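PDB 2QSW: methionine import ATP-binding protein metN 2 from Enterococcus faecalis, which belongs to an ABC-type import system and is represented here by its C-terminal NIL domain, a small alpha/beta domain related to ACT domains. Local coordinates for residues Glu33-Pro38 against Arg88-Glu93; Gln45-Glu50 against Leu81-Gly86; Lys24-Leu29 against Thr94-Asn99. All blocks are in the same frame, centred on the assembly; numbering follows the deposited sequence. Where two conformers were deposited one is given.

Contact 1: residues Glu33-Pro38 against Arg88-Glu93. With ZN (zinc ion), chain B.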
ATOM      1  N   GLU A  33     -19.744   0.593  -0.595  1.00 14.35           N
ATOM      2  CA  GLU A  33     -19.611   1.926  -0.049  1.00 14.47           C
ATOM      3  C   GLU A  33     -18.780   2.889  -0.903  1.00 15.03           C
ATOM      4  O   GLU A  33     -18.719   4.095  -0.628  1.00 15.68           O
ATOM      5  CB  GLU A  33     -19.045   1.873   1.377  1.00 13.98           C
ATOM      6  CG  GLU A  33     -17.534   1.859   1.534  1.00 13.15           C
ATOM      7  CD  GLU A  33     -16.791   0.577   1.118  1.00 12.81           C
ATOM      8  OE1 GLU A  33     -17.285  -0.240   0.285  1.00 14.65           O
ATOM      9  OE2 GLU A  33     -15.618   0.381   1.566  1.00 14.37           O
ATOM     10  N   GLN A  34     -18.159   2.349  -1.947  1.00 14.83           N
ATOM     11  CA  GLN A  34     -17.298   3.165  -2.814  1.00 14.39           C
ATOM     12  C   GLN A  34     -18.032   4.336  -3.452  1.00 14.26           C
ATOM     13  O   GLN A  34     -19.258   4.305  -3.647  1.00 14.61           O
ATOM     14  CB  GLN A  34     -16.656   2.303  -3.903  1.00 13.57           C
ATOM     15  CG  GLN A  34     -17.682   1.687  -4.854  1.00 13.73           C
ATOM     16  CD  GLN A  34     -18.138   0.259  -4.442  1.00 12.63           C
ATOM     17  OE1 GLN A  34     -17.913  -0.190  -3.328  1.00 14.54           O
ATOM     18  NE2 GLN A  34     -18.796  -0.451  -5.390  1.00 16.24           N
ATOM     19  N   ALA A  35     -17.265   5.361  -3.805  1.00 14.35           N
ATOM     20  CA  ALA A  35     -17.774   6.537  -4.467  1.00 15.55           C
ATOM     21  C   ALA A  35     -18.621   6.137  -5.682  1.00 16.51           C
ATOM     22  O   ALA A  35     -18.250   5.230  -6.451  1.00 17.85           O
ATOM     23  CB  ALA A  35     -16.606   7.456  -4.910  1.00 16.14           C
ATOM     24  N   LYS A  36     -19.745   6.819  -5.854  1.00 18.17           N
ATOM     25  CA  LYS A  36     -20.672   6.548  -6.974  1.00 19.28           C
ATOM     26  C   LYS A  36     -20.273   7.403  -8.162  1.00 19.32           C
ATOM     27  O   LYS A  36     -20.891   8.423  -8.506  1.00 20.90           O
ATOM     28  CB  LYS A  36     -22.089   6.768  -6.516  1.00 20.14           C
ATOM     29  CG  LYS A  36     -22.500   5.683  -5.567  1.00 20.83           C
ATOM     30  CD  LYS A  36     -23.877   6.009  -4.923  1.00 23.74           C
ATOM     31  CE  LYS A  36     -24.137   5.171  -3.666  1.00 26.61           C
ATOM     32  NZ  LYS A  36     -24.149   3.716  -3.931  1.00 32.87           N
ATOM     33  N   LEU A  37     -19.158   6.994  -8.751  1.00 18.40           N
ATOM     34  CA  LEU A  37     -18.676   7.583  -9.976  1.00 18.60           C
ATOM     35  C   LEU A  37     -17.931   6.487 -10.757  1.00 16.82           C
ATOM     36  O   LEU A  37     -17.744   5.356 -10.244  1.00 16.15           O
ATOM     37  CB  LEU A  37     -17.873   8.864  -9.699  1.00 19.90           C
ATOM     38  CG  LEU A  37     -16.664   8.736  -8.775  1.00 20.82           C
ATOM     39  CD1 LEU A  37     -15.562   8.038  -9.527  1.00 23.71           C
ATOM     40  CD2 LEU A  37     -16.128  10.037  -8.275  1.00 21.70           C
ATOM     41  N   PRO A  38     -17.634   6.749 -12.047  1.00 16.64           N
ATOM     42  CA  PRO A  38     -16.942   5.756 -12.885  1.00 15.68           C
ATOM     43  C   PRO A  38     -15.466   5.652 -12.485  1.00 14.98           C
ATOM     44  O   PRO A  38     -14.613   6.355 -12.995  1.00 14.98           O
ATOM     45  CB  PRO A  38     -17.166   6.289 -14.286  1.00 15.62           C
ATOM     46  CG  PRO A  38     -18.323   7.265 -14.165  1.00 18.04           C
ATOM     47  CD  PRO A  38     -18.050   7.905 -12.849  1.00 17.21           C
ATOM     48  N   ARG A  88      -8.261   4.914  -2.372  1.00 12.03           N
ATOM     49  CA  ARG A  88      -8.599   4.750  -0.954  0.50 12.54           C
ATOM     50  C   ARG A  88      -9.534   5.844  -0.482  1.00 12.19           C
ATOM     51  O   ARG A  88     -10.495   5.588   0.239  1.00 12.92           O
ATOM     52  CB  ARG A  88      -7.339   4.763  -0.106  0.50 12.59           C
ATOM     53  CG  ARG A  88      -6.547   3.480  -0.266  0.50 11.86           C
ATOM     54  CD  ARG A  88      -5.160   3.640   0.283  0.50 13.20           C
ATOM     55  NE  ARG A  88      -4.386   2.419   0.147  0.50 11.08           N
ATOM     56  CZ  ARG A  88      -3.066   2.367   0.245  0.50 14.49           C
ATOM     57  NH1 ARG A  88      -2.381   3.472   0.509  0.50 14.80           N
ATOM     58  NH2 ARG A  88      -2.436   1.214   0.086  0.50 13.29           N
ATOM     59  N   LYS A  89      -9.261   7.069  -0.888  1.00 11.70           N
ATOM     60  CA  LYS A  89     -10.085   8.225  -0.486  1.00 13.10           C
ATOM     61  C   LYS A  89     -11.490   8.164  -1.088  1.00 12.99           C
ATOM     62  O   LYS A  89     -12.464   8.632  -0.486  1.00 14.14           O
ATOM     63  CB  LYS A  89      -9.384   9.533  -0.847  1.00 13.26           C
ATOM     64  CG  LYS A  89      -8.108   9.760   0.023  1.00 13.98           C
ATOM     65  CD  LYS A  89      -7.331  11.051  -0.356  1.00 15.88           C
ATOM     66  CE  LYS A  89      -6.639  10.935  -1.726  1.00 16.66           C
ATOM     67  NZ  LYS A  89      -5.771  12.059  -2.033  1.00 15.58           N
ATOM     68  N   LEU A  90     -11.582   7.583  -2.283  1.00 13.73           N
ATOM     69  CA  LEU A  90     -12.853   7.271  -2.943  1.00 13.73           C
ATOM     70  C   LEU A  90     -13.527   6.011  -2.352  1.00 13.59           C
ATOM     71  O   LEU A  90     -14.536   5.563  -2.899  1.00 15.54           O
ATOM     72  CB  LEU A  90     -12.651   7.113  -4.453  1.00 14.26           C
ATOM     73  CG  LEU A  90     -12.185   8.412  -5.155  1.00 14.82           C
ATOM     74  CD1 LEU A  90     -11.844   8.063  -6.623  1.00 17.27           C
ATOM     75  CD2 LEU A  90     -13.236   9.538  -5.027  1.00 14.76           C
ATOM     76  N   ARG A  91     -13.019   5.474  -1.237  1.00 13.65           N
ATOM     77  CA  ARG A  91     -13.625   4.370  -0.471  1.00 13.43           C
ATOM     78  C   ARG A  91     -13.512   3.045  -1.208  1.00 13.09           C
ATOM     79  O   ARG A  91     -14.350   2.148  -1.078  1.00 14.71           O
ATOM     80  CB  ARG A  91     -15.041   4.735  -0.002  1.00 14.05           C
ATOM     81  CG  ARG A  91     -15.083   6.100   0.755  1.00 14.53           C
ATOM     82  CD  ARG A  91     -16.456   6.739   0.947  1.00 14.92           C
ATOM     83  NE  ARG A  91     -17.276   5.908   1.827  1.00 16.84           N
ATOM     84  CZ  ARG A  91     -18.581   6.070   2.051  1.00 17.88           C
ATOM     85  NH1 ARG A  91     -19.267   7.013   1.438  1.00 18.23           N
ATOM     86  NH2 ARG A  91     -19.208   5.214   2.864  1.00 18.02           N
ATOM     87  N   VAL A  92     -12.416   2.910  -1.962  1.00 13.21           N
ATOM     88  CA  VAL A  92     -11.994   1.674  -2.536  1.00 12.91           C
ATOM     89  C   VAL A  92     -10.675   1.267  -1.843  1.00 13.40           C
ATOM     90  O   VAL A  92      -9.608   1.816  -2.135  1.00 13.26           O
ATOM     91  CB  VAL A  92     -11.764   1.797  -4.107  1.00 13.83           C
ATOM     92  CG1 VAL A  92     -11.243   0.483  -4.636  1.00 12.61           C
ATOM     93  CG2 VAL A  92     -13.021   2.250  -4.835  1.00 13.27           C
ATOM     94  N   GLU A  93     -10.753   0.300  -0.950  1.00 12.84           N
ATOM     95  CA  GLU A  93      -9.555  -0.188  -0.244  1.00 13.44           C
ATOM     96  C   GLU A  93      -8.585  -0.785  -1.265  1.00 13.48           C
ATOM     97  O   GLU A  93      -8.965  -1.582  -2.112  1.00 12.97           O
ATOM     98  CB  GLU A  93      -9.893  -1.224   0.788  1.00 13.43           C
ATOM     99  CG  GLU A  93     -10.682  -0.711   1.977  1.00 14.00           C
ATOM    100  CD  GLU A  93     -12.197  -0.876   1.847  1.00 15.67           C
ATOM    101  OE1 GLU A  93     -12.702  -0.951   0.697  1.00 16.58           O
ATOM    102  OE2 GLU A  93     -12.869  -0.956   2.884  1.00 15.16           O
TER
HETATM  103 ZN    ZN B 201     -14.667  -1.089   0.732  1.00 14.58          ZN
HETATM  104  O   HOH W   1     -14.789  -0.509  -1.305  1.00 13.46           O
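Glu33 and Glu93 reach toward each other over a zinc ion, at a surface contact where the loop following strand 24-31 meets the turn between helix 77-89 and strand 93-96. Glu33 gives OE2 to the zinc at 1.9 Å, and Glu93 OE1 binds the same zinc ion from the other segment at 2.0 Å. Their carboxylate planes are turned 63° apart, so the two groups converge on the metal without lying flat against each other. His31, at the end of strand 24-31, joins them as a ligand, and water 1 fills a further place, 2.1 Å from the zinc. That water also donates to Arg91 O at 2.7 Å, which ties the backbone of the turn to the metal shell. The domain has the ferredoxin-like beta-alpha-beta-beta-alpha-beta topology, and the turn here is the exit from helix 77-89, the second helix of that pattern: a Schellman motif with Arg91, at positive phi, as the C-prime residue. The reversal presents Leu90 O to the neighbouring loop, where Ala35 N donates to it at 2.9 Å, nearly straight at 166°. Next to this bond the methyl group Ala35 CB packs on Leu90 CD2 at 4.0 Å, with Leu37 CD2 lying loosely beyond it. Gln34 turns its amide away to Gly32 and Ala65, while its CB rests against Val92 CG2. The side chain of Arg91 bends at chi3 (66°) and lays its guanidinium under the backbone of the loop. No hydrogen bond to Arg91 NE forms; the attraction is probably electrostatic, with Glu33 O standing over the centre of one guanidinium face, 3.3 Å from Arg91 CZ.

Contact 2: residues Gln45-Glu50 against Leu81-Gly86. With ZN (zinc ion), chain C.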
ATOM      1  N   GLN A  45      -7.977   9.387 -15.855  1.00 15.15           N
ATOM      2  CA  GLN A  45      -7.951  10.760 -16.308  0.70 16.57           C
ATOM      3  C   GLN A  45      -7.285  11.677 -15.299  1.00 15.77           C
ATOM      4  O   GLN A  45      -6.501  12.576 -15.669  1.00 18.21           O
ATOM      5  CB  GLN A  45      -9.381  11.192 -16.594  0.70 16.89           C
ATOM      6  CG  GLN A  45      -9.920  10.480 -17.794  0.70 20.32           C
ATOM      7  CD  GLN A  45     -11.355  10.795 -18.086  0.70 21.70           C
ATOM      8  OE1 GLN A  45     -12.259  10.628 -17.244  0.70 28.28           O
ATOM      9  NE2 GLN A  45     -11.587  11.218 -19.305  0.70 26.47           N
ATOM     10  N   GLU A  46      -7.570  11.471 -14.023  1.00 14.73           N
ATOM     11  CA  GLU A  46      -7.064  12.389 -13.020  1.00 14.45           C
ATOM     12  C   GLU A  46      -5.578  12.222 -12.763  1.00 14.33           C
ATOM     13  O   GLU A  46      -4.891  13.239 -12.527  1.00 17.30           O
ATOM     14  CB  GLU A  46      -7.829  12.228 -11.716  1.00 13.13           C
ATOM     15  CG  GLU A  46      -7.342  13.135 -10.614  1.00 15.15           C
ATOM     16  CD  GLU A  46      -8.333  13.230  -9.470  1.00 16.04           C
ATOM     17  OE1 GLU A  46      -9.474  12.801  -9.602  1.00 18.43           O
ATOM     18  OE2 GLU A  46      -7.966  13.744  -8.399  1.00 19.02           O
ATOM     19  N   TYR A  47      -5.111  10.963 -12.754  1.00 13.96           N
ATOM     20  CA  TYR A  47      -3.750  10.649 -12.369  1.00 13.48           C
ATOM     21  C   TYR A  47      -2.849  10.271 -13.542  1.00 13.36           C
ATOM     22  O   TYR A  47      -1.685  10.029 -13.340  1.00 14.38           O
ATOM     23  CB  TYR A  47      -3.745   9.569 -11.281  1.00 13.13           C
ATOM     24  CG  TYR A  47      -4.493  10.017 -10.038  1.00 12.98           C
ATOM     25  CD1 TYR A  47      -3.899  10.858  -9.119  1.00 13.69           C
ATOM     26  CD2 TYR A  47      -5.793   9.616  -9.808  1.00 13.96           C
ATOM     27  CE1 TYR A  47      -4.572  11.289  -8.018  1.00 15.51           C
ATOM     28  CE2 TYR A  47      -6.499  10.029  -8.708  1.00 12.74           C
ATOM     29  CZ  TYR A  47      -5.871  10.859  -7.787  1.00 14.64           C
ATOM     30  OH  TYR A  47      -6.551  11.276  -6.658  1.00 15.89           O
ATOM     31  N   GLN A  48      -3.386  10.206 -14.758  1.00 14.19           N
ATOM     32  CA  GLN A  48      -2.592   9.877 -15.937  1.00 14.56           C
ATOM     33  C   GLN A  48      -1.905   8.553 -15.764  1.00 15.22           C
ATOM     34  O   GLN A  48      -0.688   8.407 -15.975  1.00 15.68           O
ATOM     35  CB  GLN A  48      -1.622  10.992 -16.254  1.00 17.29           C
ATOM     36  CG  GLN A  48      -2.344  12.291 -16.557  1.00 23.15           C
ATOM     37  CD  GLN A  48      -3.160  12.200 -17.838  1.00 31.34           C
ATOM     38  OE1 GLN A  48      -4.415  12.351 -17.844  1.00 35.97           O
ATOM     39  NE2 GLN A  48      -2.455  11.918 -18.946  1.00 36.40           N
ATOM     40  N   VAL A  49      -2.712   7.575 -15.376  1.00 13.76           N
ATOM     41  CA  VAL A  49      -2.268   6.206 -15.272  1.00 13.43           C
ATOM     42  C   VAL A  49      -2.989   5.311 -16.249  1.00 13.21           C
ATOM     43  O   VAL A  49      -4.137   5.583 -16.623  1.00 13.50           O
ATOM     44  CB  VAL A  49      -2.450   5.642 -13.856  1.00 13.48           C
ATOM     45  CG1 VAL A  49      -1.467   6.318 -12.874  1.00 14.45           C
ATOM     46  CG2 VAL A  49      -3.911   5.715 -13.378  1.00 13.01           C
ATOM     47  N   GLU A  50      -2.292   4.266 -16.699  1.00 13.79           N
ATOM     48  CA  GLU A  50      -2.905   3.210 -17.489  0.60 14.14           C
ATOM     49  C   GLU A  50      -3.340   2.066 -16.589  1.00 13.85           C
ATOM     50  O   GLU A  50      -2.793   1.901 -15.478  1.00 14.02           O
ATOM     51  CB  GLU A  50      -1.939   2.722 -18.567  0.60 14.24           C
ATOM     52  CG  GLU A  50      -1.315   3.842 -19.364  0.60 16.35           C
ATOM     53  CD  GLU A  50      -0.446   3.358 -20.523  0.60 18.13           C
ATOM     54  OE1 GLU A  50       0.796   3.434 -20.398  0.60 22.86           O
ATOM     55  OE2 GLU A  50      -1.017   2.921 -21.558  0.60 22.51           O
ATOM     56  N   LEU A  81       1.382   6.303  -7.147  1.00 13.16           N
ATOM     57  CA  LEU A  81       1.165   6.434  -5.711  1.00 13.34           C
ATOM     58  C   LEU A  81      -0.081   7.274  -5.389  1.00 12.17           C
ATOM     59  O   LEU A  81      -0.886   6.892  -4.535  1.00 13.39           O
ATOM     60  CB  LEU A  81       2.427   6.931  -4.995  1.00 14.69           C
ATOM     61  CG  LEU A  81       3.685   6.049  -5.129  1.00 15.18           C
ATOM     62  CD1 LEU A  81       4.818   6.716  -4.392  1.00 16.82           C
ATOM     63  CD2 LEU A  81       3.473   4.594  -4.617  1.00 19.90           C
ATOM     64  N   ALA A  82      -0.217   8.395  -6.074  1.00 12.98           N
ATOM     65  CA  ALA A  82      -1.337   9.313  -5.863  1.00 12.70           C
ATOM     66  C   ALA A  82      -2.655   8.615  -6.260  1.00 13.07           C
ATOM     67  O   ALA A  82      -3.684   8.808  -5.600  1.00 13.57           O
ATOM     68  CB  ALA A  82      -1.139  10.581  -6.653  1.00 14.09           C
ATOM     69  N   ALA A  83      -2.632   7.829  -7.348  1.00 12.98           N
ATOM     70  CA  ALA A  83      -3.841   7.123  -7.819  1.00 12.72           C
ATOM     71  C   ALA A  83      -4.283   6.090  -6.785  1.00 12.79           C
ATOM     72  O   ALA A  83      -5.479   5.911  -6.503  1.00 12.91           O
ATOM     73  CB  ALA A  83      -3.593   6.443  -9.166  1.00 12.90           C
ATOM     74  N   ILE A  84      -3.305   5.418  -6.180  1.00 11.93           N
ATOM     75  CA  ILE A  84      -3.600   4.429  -5.169  1.00 12.77           C
ATOM     76  C   ILE A  84      -4.259   5.090  -3.944  1.00 12.92           C
ATOM     77  O   ILE A  84      -5.282   4.611  -3.447  1.00 13.08           O
ATOM     78  CB  ILE A  84      -2.303   3.667  -4.753  1.00 12.74           C
ATOM     79  CG1 ILE A  84      -1.811   2.768  -5.905  1.00 13.03           C
ATOM     80  CG2 ILE A  84      -2.540   2.899  -3.446  1.00 13.87           C
ATOM     81  CD1 ILE A  84      -0.381   2.214  -5.685  1.00 13.86           C
ATOM     82  N   GLU A  85      -3.665   6.171  -3.429  1.00 13.32           N
ATOM     83  CA  GLU A  85      -4.309   6.889  -2.294  1.00 13.61           C
ATOM     84  C   GLU A  85      -5.648   7.473  -2.749  1.00 13.14           C
ATOM     85  O   GLU A  85      -6.618   7.504  -1.956  1.00 13.32           O
ATOM     86  CB  GLU A  85      -3.390   7.973  -1.732  1.00 14.56           C
ATOM     87  CG  GLU A  85      -3.856   8.605  -0.442  1.00 16.33           C
ATOM     88  CD  GLU A  85      -4.099   7.640   0.690  1.00 20.51           C
ATOM     89  OE1 GLU A  85      -3.494   6.546   0.716  1.00 19.04           O
ATOM     90  OE2 GLU A  85      -4.912   8.028   1.573  1.00 23.92           O
ATOM     91  N   GLY A  86      -5.735   7.921  -4.009  1.00 13.28           N
ATOM     92  CA  GLY A  86      -6.997   8.425  -4.562  1.00 12.88           C
ATOM     93  C   GLY A  86      -8.125   7.405  -4.454  1.00 12.14           C
ATOM     94  O   GLY A  86      -9.231   7.707  -3.963  1.00 13.63           O
TER
HETATM   95 ZN    ZN C 202     -10.979  12.592  -8.407  1.00 16.95          ZN
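Tyr47 lays one face of its ring on the backbone of Ala83, and this CH-pi packing sets the contact between the C-terminal end of helix 39-47 and the middle of helix 77-89. Ala83 CA sits 3.8 Å from the centroid of the Tyr47 ring and only 14° off its normal, close to the middle of the face. With CG anti to its own carbonyl carbon (chi1 -60°), the ring swings across the small residues of the facing helix. One margin meets Ala82, whose CB is 3.7 Å from Tyr47 CD1; Ala82 O also lies over the face that Ala83 CA meets, 3.6 Å from Tyr47 CE1. The hydroxyl end carries on to Gly86, with Tyr47 OH 3.6 Å from Gly86 CA, a close approach to a residue without a side chain. At the base of the ring, Tyr47 CB touches Ala83 CB at 3.8 Å, and Val49 CG1 reaches that methyl group more loosely.

The other face of the ring is partly covered by Glu46 CG, offset toward the rim. Extended beyond CG, the Glu46 side chain then carries OE1 to a zinc ion at 1.9 Å, which His42, one turn earlier on the same helix, also binds. In the ferredoxin-like fold these are the two helices packed on one side of the sheet, and the small alanine and glycine residues of helix 77-89 accommodate the Tyr47 ring between them. No hydrogen bond crosses between the segments, so the adhesion here is dispersive, with a weak CH-pi component, while the polar chemistry of the metal stays to one side.

Contact 3: residues Lys24-Leu29 against Thr94-Asn99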
ATOM      1  N   LYS A  24       2.889  -0.892 -10.969  1.00 15.00           N
ATOM      2  CA  LYS A  24       2.530  -1.528  -9.700  1.00 15.39           C
ATOM      3  C   LYS A  24       1.270  -2.314  -9.899  1.00 14.60           C
ATOM      4  O   LYS A  24       0.392  -1.886 -10.686  1.00 16.12           O
ATOM      5  CB  LYS A  24       2.256  -0.459  -8.618  1.00 15.70           C
ATOM      6  CG  LYS A  24       3.455   0.383  -8.239  1.00 20.36           C
ATOM      7  CD  LYS A  24       4.512  -0.513  -7.633  1.00 25.89           C
ATOM      8  CE  LYS A  24       5.385   0.150  -6.628  1.00 28.44           C
ATOM      9  NZ  LYS A  24       6.199  -0.909  -5.934  1.00 25.51           N
ATOM     10  N   ILE A  25       1.158  -3.442  -9.211  1.00 14.05           N
ATOM     11  CA  ILE A  25      -0.057  -4.241  -9.223  1.00 14.11           C
ATOM     12  C   ILE A  25      -0.767  -4.062  -7.887  1.00 12.52           C
ATOM     13  O   ILE A  25      -0.160  -4.235  -6.835  1.00 12.15           O
ATOM     14  CB  ILE A  25       0.198  -5.700  -9.528  1.00 15.40           C
ATOM     15  CG1 ILE A  25       0.930  -5.817 -10.883  1.00 16.91           C
ATOM     16  CG2 ILE A  25      -1.125  -6.423  -9.525  1.00 15.01           C
ATOM     17  CD1 ILE A  25       1.401  -7.191 -11.176  1.00 17.96           C
ATOM     18  N   VAL A  26      -2.036  -3.701  -7.954  1.00 12.82           N
ATOM     19  CA  VAL A  26      -2.818  -3.375  -6.774  1.00 13.30           C
ATOM     20  C   VAL A  26      -4.089  -4.196  -6.742  1.00 13.50           C
ATOM     21  O   VAL A  26      -4.657  -4.517  -7.802  1.00 13.92           O
ATOM     22  CB  VAL A  26      -3.161  -1.862  -6.660  1.00 13.65           C
ATOM     23  CG1 VAL A  26      -1.930  -1.011  -6.314  1.00 15.22           C
ATOM     24  CG2 VAL A  26      -3.805  -1.324  -7.928  1.00 14.67           C
ATOM     25  N   ARG A  27      -4.538  -4.511  -5.544  1.00 13.25           N
ATOM     26  CA  ARG A  27      -5.822  -5.153  -5.321  1.00 14.55           C
ATOM     27  C   ARG A  27      -6.779  -4.102  -4.795  1.00 13.51           C
ATOM     28  O   ARG A  27      -6.465  -3.430  -3.828  1.00 13.64           O
ATOM     29  CB  ARG A  27      -5.688  -6.306  -4.337  1.00 14.65           C
ATOM     30  CG  ARG A  27      -6.996  -7.032  -4.027  1.00 16.61           C
ATOM     31  CD  ARG A  27      -6.815  -8.001  -2.875  1.00 22.08           C
ATOM     32  NE  ARG A  27      -6.640  -7.213  -1.647  1.00 27.45           N
ATOM     33  CZ  ARG A  27      -5.840  -7.505  -0.614  1.00 31.25           C
ATOM     34  NH1 ARG A  27      -5.109  -8.617  -0.556  1.00 33.06           N
ATOM     35  NH2 ARG A  27      -5.802  -6.659   0.411  1.00 31.61           N
ATOM     36  N   LEU A  28      -7.932  -3.961  -5.462  1.00 13.13           N
ATOM     37  CA  LEU A  28      -8.994  -3.020  -5.138  1.00 13.53           C
ATOM     38  C   LEU A  28     -10.135  -3.866  -4.570  1.00 13.79           C
ATOM     39  O   LEU A  28     -10.526  -4.854  -5.194  1.00 14.00           O
ATOM     40  CB  LEU A  28      -9.512  -2.299  -6.399  1.00 12.67           C
ATOM     41  CG  LEU A  28      -8.710  -1.110  -6.983  1.00 13.83           C
ATOM     42  CD1 LEU A  28      -7.291  -1.504  -7.456  1.00 15.23           C
ATOM     43  CD2 LEU A  28      -9.501  -0.485  -8.141  1.00 15.66           C
ATOM     44  N   LEU A  29     -10.702  -3.415  -3.445  1.00 13.77           N
ATOM     45  CA  LEU A  29     -11.897  -4.051  -2.838  1.00 14.09           C
ATOM     46  C   LEU A  29     -13.093  -3.124  -2.899  1.00 13.38           C
ATOM     47  O   LEU A  29     -12.958  -1.897  -2.666  1.00 13.35           O
ATOM     48  CB  LEU A  29     -11.630  -4.383  -1.356  1.00 14.05           C
ATOM     49  CG  LEU A  29     -10.473  -5.329  -1.091  1.00 16.29           C
ATOM     50  CD1 LEU A  29     -10.307  -5.624   0.448  1.00 17.59           C
ATOM     51  CD2 LEU A  29     -10.571  -6.601  -1.952  1.00 18.56           C
ATOM     52  N   THR A  94      -7.330  -0.359  -1.212  1.00 13.43           N
ATOM     53  CA  THR A  94      -6.367  -0.664  -2.251  1.00 14.03           C
ATOM     54  C   THR A  94      -5.040  -0.976  -1.595  1.00 14.42           C
ATOM     55  O   THR A  94      -4.598  -0.271  -0.695  1.00 15.09           O
ATOM     56  CB  THR A  94      -6.242   0.528  -3.212  1.00 13.77           C
ATOM     57  OG1 THR A  94      -7.531   0.864  -3.764  1.00 13.72           O
ATOM     58  CG2 THR A  94      -5.284   0.205  -4.369  1.00 13.40           C
ATOM     59  N   GLU A  95      -4.408  -2.029  -2.060  1.00 15.01           N
ATOM     60  CA  GLU A  95      -3.045  -2.280  -1.660  1.00 17.78           C
ATOM     61  C   GLU A  95      -2.186  -2.940  -2.719  1.00 16.37           C
ATOM     62  O   GLU A  95      -2.654  -3.710  -3.538  1.00 15.44           O
ATOM     63  CB  GLU A  95      -3.000  -3.027  -0.382  1.00 19.61           C
ATOM     64  CG  GLU A  95      -3.486  -4.399  -0.422  1.00 19.34           C
ATOM     65  CD  GLU A  95      -3.172  -5.142   0.931  1.00 23.60           C
ATOM     66  OE1 GLU A  95      -3.335  -4.533   2.004  1.00 26.93           O
ATOM     67  OE2 GLU A  95      -2.744  -6.327   0.943  1.00 27.91           O
ATOM     68  N   VAL A  96      -0.908  -2.574  -2.679  1.00 14.53           N
ATOM     69  CA  VAL A  96       0.076  -3.055  -3.622  1.00 13.99           C
ATOM     70  C   VAL A  96       0.409  -4.483  -3.229  1.00 14.20           C
ATOM     71  O   VAL A  96       0.886  -4.739  -2.133  1.00 14.55           O
ATOM     72  CB  VAL A  96       1.366  -2.168  -3.583  1.00 14.23           C
ATOM     73  CG1 VAL A  96       2.428  -2.759  -4.478  1.00 14.61           C
ATOM     74  CG2 VAL A  96       1.031  -0.753  -3.993  1.00 16.31           C
ATOM     75  N   ILE A  97       0.247  -5.404  -4.167  1.00 13.48           N
ATOM     76  CA  ILE A  97       0.492  -6.819  -3.899  1.00 15.42           C
ATOM     77  C   ILE A  97       1.996  -7.076  -3.701  1.00 15.35           C
ATOM     78  O   ILE A  97       2.821  -6.271  -4.102  1.00 15.57           O
ATOM     79  CB  ILE A  97      -0.088  -7.742  -5.014  1.00 16.24           C
ATOM     80  CG1 ILE A  97       0.661  -7.566  -6.316  1.00 16.77           C
ATOM     81  CG2 ILE A  97      -1.607  -7.514  -5.156  1.00 16.48           C
ATOM     82  CD1 ILE A  97       0.369  -8.662  -7.392  1.00 18.04           C
ATOM     83  N   GLY A  98       2.344  -8.218  -3.112  1.00 16.24           N
ATOM     84  CA  GLY A  98       3.768  -8.562  -2.907  1.00 15.95           C
ATOM     85  C   GLY A  98       4.425  -7.968  -1.673  1.00 16.64           C
ATOM     86  O   GLY A  98       5.674  -7.987  -1.552  1.00 17.50           O
ATOM     87  N   ASN A  99       3.597  -7.422  -0.793  1.00 16.55           N
ATOM     88  CA  ASN A  99       4.110  -6.845   0.466  1.00 17.31           C
ATOM     89  C   ASN A  99       3.699  -7.595   1.709  1.00 19.86           C
ATOM     90  O   ASN A  99       3.821  -7.058   2.823  1.00 21.26           O
ATOM     91  CB  ASN A  99       3.757  -5.355   0.553  1.00 16.54           C
ATOM     92  CG  ASN A  99       4.537  -4.532  -0.451  1.00 16.05           C
ATOM     93  OD1 ASN A  99       5.720  -4.237  -0.262  1.00 14.61           O
ATOM     94  ND2 ASN A  99       3.908  -4.233  -1.583  1.00 15.35           N
TER
HETATM   95  O   HOH W   2       5.732  -3.195  -4.091  1.00 19.60           O
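Just beyond strand 93-96, Ile97 packs on Ile25 of strand 24-31, with Ile25 CG2 and Ile97 CD1 3.4 Å apart, tighter than usual for a carbon pair. Beside them the antiparallel ladder is regular. Ile97 N donates to Ile25 O at 2.9 Å, Arg27 N to Glu95 O at 2.9 Å, and Glu95 N returns to Arg27 O at 3.1 Å. Val26 faces Val96, and Leu28 faces Thr94, in non-hydrogen-bonded pairs whose side chains share one face of the sheet.

On the other face, Arg27 bends at chi3 (71°), which brings its guanidinium back against the Glu95 side chain, with Glu95 CG over one of its faces. The two lie close, side by side with their planes 27° apart, but the salt bridge from Arg27 NH2 to Glu95 OE1 is long, 3.6 Å. Arg27 NH2 finds a firmer partner in Glu100 of the second subunit, and Glu95 OE2 binds zinc at the interface between the subunits. Just past the isoleucine pair, the same end becomes looser and water-mediated: water 2 links Lys24 NZ (3.0 Å) to Asn99 ND2, while Lys24 also salt-bridges Glu85 of the second subunit.

Within the chain's sheet, strand 93-96 is an outermost strand, with strand 64-74 on the other flank of 24-31. Helix 77-89 covers the Val26 and Val96 face through Ile84, and helix 13-19 packs on Ile25 and Ile97 through Met16 and Leu17.

Overall arrangement
After helix 13-19 comes strand 24-31, most of which (24-29) meets residues 94-99 near the end of the chain, so contact 3 closes the longest loop. Inside it, contact 1 joins the loop after that strand to the exit of helix 77-89. Further in, contact 2 packs helix 39-47 on helix 77-89, so the three closures lie one within another and none cross. Contacts 1 and 2 share helix 77-89. Val92 leads into strand 93-96, whose first residue, Glu93, bonds through O to Leu29 N, and Ile84 of the contact 2 segment packs on Val26 and Val96 of contact 3, tying helix layer to sheet.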